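Local coordinates for protein neutral ceramidase (Pseudomonas aeruginosa, PDB 2ZWS) that hydrolyses the N-acyl bond of ceramides to give sphingosine and a fatty acid, and also catalyses the reverse synthesis of ceramide, using a bound zinc ion, at residues L153-S157 and W200-H204; P251-K256 and E271-R275. All coordinates share one frame; numbering follows the deposited sequence. Where two conformers were deposited one is given.

Contact 1: residues L153-S157 and W200-H204; sequences LRNAS and WFPVH. Unlike the reference sequence in segment 153-157: S157 (reference Asn). With ZN (zinc ion), chain B.
L153 lies across the ring of F201, the two side chains crossing at about a right angle. Along L153, CB already touches the rim of the ring at F201 CE2 (3.8 Å). CG sits a little further in, between CE2 and CZ, and CD2 ends over the middle of one face, 3.6 Å from the ring centroid and only 12° off the normal, a clear CH-pi contact. F201 comes out to meet it because its CG stands anti to the backbone N (chi1 173°), which sends the ring toward the 153-157 loop. A156 CB approaches the same ring obliquely, 4.0 Å from F201 CE1. One step on, S157, which differs from the reference sequence, sets its CB 3.8 Å from V203 CG2, while its hydroxyl donates to water 1 (S157 OG to the water, 2.7 Å). That water in turn donates to P202 O at 2.8 Å, so one water bridges the S157 hydroxyl and the P202 carbonyl. Both loops follow strands of the large N-terminal sheet, 142-152 and 194-200, and M182 of strand 181-189 also packs on L153 and F201. H204, which follows V203, binds zinc through NE2 (2.1 Å) together with H97, E411 and Y448. With no direct hydrogen bond between them, the segments meet through CH-pi and methyl packing plus one water bridge, right beside this zinc ligand.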
loop_
_atom_site.group_PDB
_atom_site.type_symbol
_atom_site.label_atom_id
_atom_site.label_comp_id
_atom_site.label_asym_id
_atom_site.label_seq_id
_atom_site.Cartn_x
_atom_site.Cartn_y
_atom_site.Cartn_z
ATOM N N LEU A 153 -16.125 4.243 -13.126
ATOM C CA LEU A 153 -14.911 4.912 -13.629
ATOM C C LEU A 153 -14.398 4.098 -14.827
ATOM O O LEU A 153 -13.943 2.968 -14.651
ATOM C CB LEU A 153 -13.857 5.020 -12.496
ATOM C CG LEU A 153 -12.461 5.528 -12.869
ATOM C CD1 LEU A 153 -12.554 6.881 -13.613
ATOM C CD2 LEU A 153 -11.584 5.646 -11.605
ATOM N N ARG A 154 -14.492 4.678 -16.034
ATOM C CA ARG A 154 -14.297 3.919 -17.296
ATOM C C ARG A 154 -12.879 3.704 -17.841
ATOM O O ARG A 154 -12.573 2.630 -18.377
ATOM C CB ARG A 154 -15.060 4.592 -18.453
ATOM C CG ARG A 154 -16.525 4.811 -18.265
ATOM C CD ARG A 154 -17.152 5.309 -19.585
ATOM N NE ARG A 154 -16.603 6.566 -20.109
ATOM C CZ ARG A 154 -16.911 7.781 -19.659
ATOM N NH1 ARG A 154 -17.781 7.940 -18.661
ATOM N NH2 ARG A 154 -16.361 8.852 -20.222
ATOM N N ASN A 155 -12.062 4.751 -17.750
ATOM C CA ASN A 155 -10.838 4.945 -18.560
ATOM C C ASN A 155 -9.539 4.962 -17.705
ATOM O O ASN A 155 -8.480 5.438 -18.159
ATOM C CB ASN A 155 -11.006 6.302 -19.267
ATOM C CG ASN A 155 -10.004 6.539 -20.389
ATOM O OD1 ASN A 155 -9.727 5.649 -21.207
ATOM N ND2 ASN A 155 -9.488 7.765 -20.458
ATOM N N ALA A 156 -9.620 4.444 -16.485
ATOM C CA ALA A 156 -8.448 4.457 -15.585
ATOM C C ALA A 156 -7.682 3.122 -15.561
ATOM O O ALA A 156 -6.507 3.084 -15.157
ATOM C CB ALA A 156 -8.867 4.882 -14.157
ATOM N N SER A 157 -8.340 2.033 -15.970
ATOM C CA SER A 157 -7.797 0.682 -15.837
ATOM C C SER A 157 -8.024 -0.163 -17.075
ATOM O O SER A 157 -8.799 0.205 -17.975
ATOM C CB SER A 157 -8.445 -0.032 -14.651
ATOM O OG SER A 157 -9.854 -0.078 -14.823
ATOM N N TRP A 200 -12.679 3.240 -2.846
ATOM C CA TRP A 200 -12.270 1.873 -3.221
ATOM C C TRP A 200 -12.458 1.716 -4.716
ATOM O O TRP A 200 -13.561 1.922 -5.248
ATOM C CB TRP A 200 -13.137 0.805 -2.545
ATOM C CG TRP A 200 -12.892 0.629 -1.080
ATOM C CD1 TRP A 200 -11.993 -0.215 -0.502
ATOM C CD2 TRP A 200 -13.598 1.270 0.001
ATOM N NE1 TRP A 200 -12.069 -0.133 0.872
ATOM C CE2 TRP A 200 -13.050 0.763 1.214
ATOM C CE3 TRP A 200 -14.650 2.213 0.068
ATOM C CZ2 TRP A 200 -13.504 1.161 2.477
ATOM C CZ3 TRP A 200 -15.099 2.626 1.349
ATOM C CH2 TRP A 200 -14.516 2.092 2.537
ATOM N N PHE A 201 -11.383 1.358 -5.398
ATOM C CA PHE A 201 -11.422 1.175 -6.853
ATOM C C PHE A 201 -10.231 0.294 -7.248
ATOM O O PHE A 201 -9.120 0.553 -6.786
ATOM C CB PHE A 201 -11.343 2.519 -7.591
ATOM C CG PHE A 201 -11.221 2.374 -9.075
ATOM C CD1 PHE A 201 -10.000 2.598 -9.699
ATOM C CD2 PHE A 201 -12.334 2.048 -9.865
ATOM C CE1 PHE A 201 -9.856 2.445 -11.081
ATOM C CE2 PHE A 201 -12.202 1.877 -11.268
ATOM C CZ PHE A 201 -10.966 2.093 -11.877
ATOM N N PRO A 202 -10.448 -0.751 -8.070
ATOM C CA PRO A 202 -9.308 -1.644 -8.359
ATOM C C PRO A 202 -8.478 -1.227 -9.559
ATOM O O PRO A 202 -8.996 -1.124 -10.678
ATOM C CB PRO A 202 -9.983 -3.000 -8.631
ATOM C CG PRO A 202 -11.350 -2.597 -9.253
ATOM C CD PRO A 202 -11.708 -1.211 -8.701
ATOM N N VAL A 203 -7.183 -1.029 -9.333
ATOM C CA VAL A 203 -6.218 -0.809 -10.413
ATOM C C VAL A 203 -4.823 -0.959 -9.816
ATOM O O VAL A 203 -4.554 -0.352 -8.782
ATOM C CB VAL A 203 -6.402 0.584 -11.117
ATOM C CG1 VAL A 203 -6.212 1.790 -10.131
ATOM C CG2 VAL A 203 -5.485 0.686 -12.356
ATOM N N HIS A 204 -3.974 -1.782 -10.434
ATOM C CA HIS A 204 -2.589 -1.888 -9.951
ATOM C C HIS A 204 -1.921 -0.519 -9.842
ATOM O O HIS A 204 -2.016 0.310 -10.748
ATOM C CB HIS A 204 -1.730 -2.816 -10.819
ATOM C CG HIS A 204 -1.683 -4.222 -10.322
ATOM N ND1 HIS A 204 -2.761 -5.083 -10.418
ATOM C CD2 HIS A 204 -0.687 -4.919 -9.719
ATOM C CE1 HIS A 204 -2.429 -6.243 -9.866
ATOM N NE2 HIS A 204 -1.181 -6.161 -9.428
HETATM ZN ZN ZN B . -0.237 -7.376 -7.981
HETATM O O HOH W 1 -10.926 -1.260 -12.677
HETATM O O HOH W 2 1.834 -7.129 -8.331
#

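Contact 2: residues P251-K256 and E271-R275; sequences PNLNLK and EIGLR
Apolar packing joins P251 to I272, where P251 CB rests 4.1 Å from I272 CG1, and the end of the same isoleucine, CD1, reaches N252 O at 3.7 Å. Van der Waals contact also involves polar side chains. The N254 amide lies over the methylene groups of E271, OD1 being 3.7 Å from E271 CG, with the amide and carboxylate planes nearly parallel, 14° apart. Farther out, K256, bent at chi2 and chi3, lays its CG against E271 OE2 (3.4 Å) and against the edge of the R275 guanidinium. Within the 251-256 loop, which leads from the strand holding the probable nucleophile S250 toward helix 265-286, N254 OD1 accepts from K256 N at 3.1 Å and closes an Asx turn. Charge pairing runs along the helix itself, one turn apart: R275 holds E271 side-on, NE and NH2 both giving to OE2, the NE bond at 2.8 Å. Both reach that oxygen on its anti side, and this two-nitrogen grip, with OE2 close to the guanidinium plane, helps fix the rotation of the guanidinium. K256 NZ, 4.8 Å from E271 OE2 and not in contact with it, may still favour the negative charge of the carboxylate. Water links the segments too: water 3 donates to L253 O (2.6 Å) and accepts from L255 N and R275 NH2, while R275 NH1 and N252 ND2 both donate to N155 O.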
loop_
_atom_site.group_PDB
_atom_site.type_symbol
_atom_site.label_atom_id
_atom_site.label_comp_id
_atom_site.label_asym_id
_atom_site.label_seq_id
_atom_site.Cartn_x
_atom_site.Cartn_y
_atom_site.Cartn_z
ATOM N N PRO A 251 -3.079 -0.135 -14.794
ATOM C CA PRO A 251 -3.454 1.212 -15.248
ATOM C C PRO A 251 -3.702 1.189 -16.760
ATOM O O PRO A 251 -3.021 0.462 -17.533
ATOM C CB PRO A 251 -2.208 2.056 -14.943
ATOM C CG PRO A 251 -1.509 1.286 -13.848
ATOM C CD PRO A 251 -1.735 -0.168 -14.173
ATOM N N ASN A 252 -4.674 1.969 -17.185
ATOM C CA ASN A 252 -4.875 2.148 -18.613
ATOM C C ASN A 252 -3.679 2.893 -19.210
ATOM O O ASN A 252 -2.992 3.641 -18.499
ATOM C CB ASN A 252 -6.134 2.966 -18.828
ATOM C CG ASN A 252 -6.584 3.004 -20.290
ATOM O OD1 ASN A 252 -6.173 2.173 -21.133
ATOM N ND2 ASN A 252 -7.389 4.004 -20.609
ATOM N N LEU A 253 -3.424 2.687 -20.509
ATOM C CA LEU A 253 -2.474 3.524 -21.238
ATOM C C LEU A 253 -2.819 4.998 -21.126
ATOM O O LEU A 253 -4.000 5.371 -21.108
ATOM C CB LEU A 253 -2.419 3.115 -22.713
ATOM C CG LEU A 253 -1.899 1.726 -23.016
ATOM C CD1 LEU A 253 -2.019 1.515 -24.526
ATOM C CD2 LEU A 253 -0.472 1.501 -22.513
ATOM N N ASN A 254 -1.790 5.840 -21.037
ATOM C CA ASN A 254 -2.011 7.281 -20.977
ATOM C C ASN A 254 -1.855 7.901 -22.357
ATOM O O ASN A 254 -0.736 8.165 -22.821
ATOM C CB ASN A 254 -1.046 7.943 -20.002
ATOM C CG ASN A 254 -1.172 9.444 -19.991
ATOM O OD1 ASN A 254 -2.131 10.019 -20.530
ATOM N ND2 ASN A 254 -0.210 10.099 -19.349
ATOM N N LEU A 255 -2.985 8.087 -23.030
ATOM C CA LEU A 255 -2.986 8.631 -24.388
ATOM C C LEU A 255 -3.508 10.064 -24.422
ATOM O O LEU A 255 -3.971 10.538 -25.453
ATOM C CB LEU A 255 -3.774 7.714 -25.333
ATOM C CG LEU A 255 -3.226 6.277 -25.406
ATOM C CD1 LEU A 255 -4.098 5.425 -26.351
ATOM C CD2 LEU A 255 -1.753 6.216 -25.836
ATOM N N LYS A 256 -3.379 10.778 -23.303
ATOM C CA LYS A 256 -3.712 12.190 -23.252
ATOM C C LYS A 256 -2.876 12.976 -24.275
ATOM O O LYS A 256 -1.744 12.586 -24.565
ATOM C CB LYS A 256 -3.410 12.729 -21.852
ATOM C CG LYS A 256 -4.461 12.369 -20.818
ATOM C CD LYS A 256 -5.752 13.179 -21.023
ATOM C CE LYS A 256 -5.632 14.596 -20.480
ATOM N NZ LYS A 256 -6.911 15.323 -20.638
ATOM N N GLU A 271 -1.548 11.254 -14.011
ATOM C CA GLU A 271 -2.763 11.147 -14.809
ATOM C C GLU A 271 -3.719 10.083 -14.282
ATOM O O GLU A 271 -4.907 10.349 -14.147
ATOM C CB GLU A 271 -2.416 10.871 -16.265
ATOM C CG GLU A 271 -3.628 10.701 -17.199
ATOM C CD GLU A 271 -4.545 11.919 -17.284
ATOM O OE1 GLU A 271 -4.148 13.053 -16.928
ATOM O OE2 GLU A 271 -5.698 11.737 -17.744
ATOM N N ILE A 272 -3.208 8.889 -14.006
ATOM C CA ILE A 272 -4.063 7.795 -13.493
ATOM C C ILE A 272 -4.547 8.141 -12.087
ATOM O O ILE A 272 -5.698 7.869 -11.719
ATOM C CB ILE A 272 -3.341 6.406 -13.578
ATOM C CG1 ILE A 272 -2.965 6.085 -15.033
ATOM C CG2 ILE A 272 -4.173 5.247 -12.936
ATOM C CD1 ILE A 272 -4.187 6.090 -16.027
ATOM N N GLY A 273 -3.686 8.768 -11.282
ATOM C CA GLY A 273 -4.145 9.290 -9.996
ATOM C C GLY A 273 -5.255 10.303 -10.134
ATOM O O GLY A 273 -6.256 10.247 -9.409
ATOM N N LEU A 274 -5.090 11.229 -11.061
ATOM C CA LEU A 274 -6.126 12.252 -11.270
ATOM C C LEU A 274 -7.443 11.651 -11.738
ATOM O O LEU A 274 -8.507 12.132 -11.341
ATOM C CB LEU A 274 -5.673 13.317 -12.259
ATOM C CG LEU A 274 -4.656 14.302 -11.689
ATOM C CD1 LEU A 274 -4.137 15.196 -12.804
ATOM C CD2 LEU A 274 -5.236 15.141 -10.559
ATOM N N ARG A 275 -7.385 10.616 -12.576
ATOM C CA ARG A 275 -8.625 9.977 -13.045
ATOM C C ARG A 275 -9.407 9.373 -11.881
ATOM O O ARG A 275 -10.628 9.549 -11.775
ATOM C CB ARG A 275 -8.333 8.927 -14.118
ATOM C CG ARG A 275 -7.869 9.564 -15.418
ATOM C CD ARG A 275 -7.506 8.540 -16.451
ATOM N NE ARG A 275 -6.852 9.206 -17.578
ATOM C CZ ARG A 275 -6.433 8.618 -18.693
ATOM N NH1 ARG A 275 -6.593 7.309 -18.883
ATOM N NH2 ARG A 275 -5.830 9.356 -19.626
HETATM O O HOH W 3 -5.626 7.187 -21.925
#

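The two contacts, with centres about 10 Å apart, illustrate how chemistry follows depth. Contact 1 is buried and joins two loops through an aromatic ring and methyl groups; contact 2 is only partly buried, sets a loop against helix 265-286, and turns to charge and water toward its exposed end. They meet directly. A156 O pairs with N252 N, a probable backbone hydrogen bond at 3.0 Å, and P251 CG packs against H204 O, so the loop after S250 lies against the loop that carries H204, one of the zinc ligands. Helix 265-286 serves both: Q276 touches L153, F201 and V203, while the preceding turn of the helix faces residues 251-256.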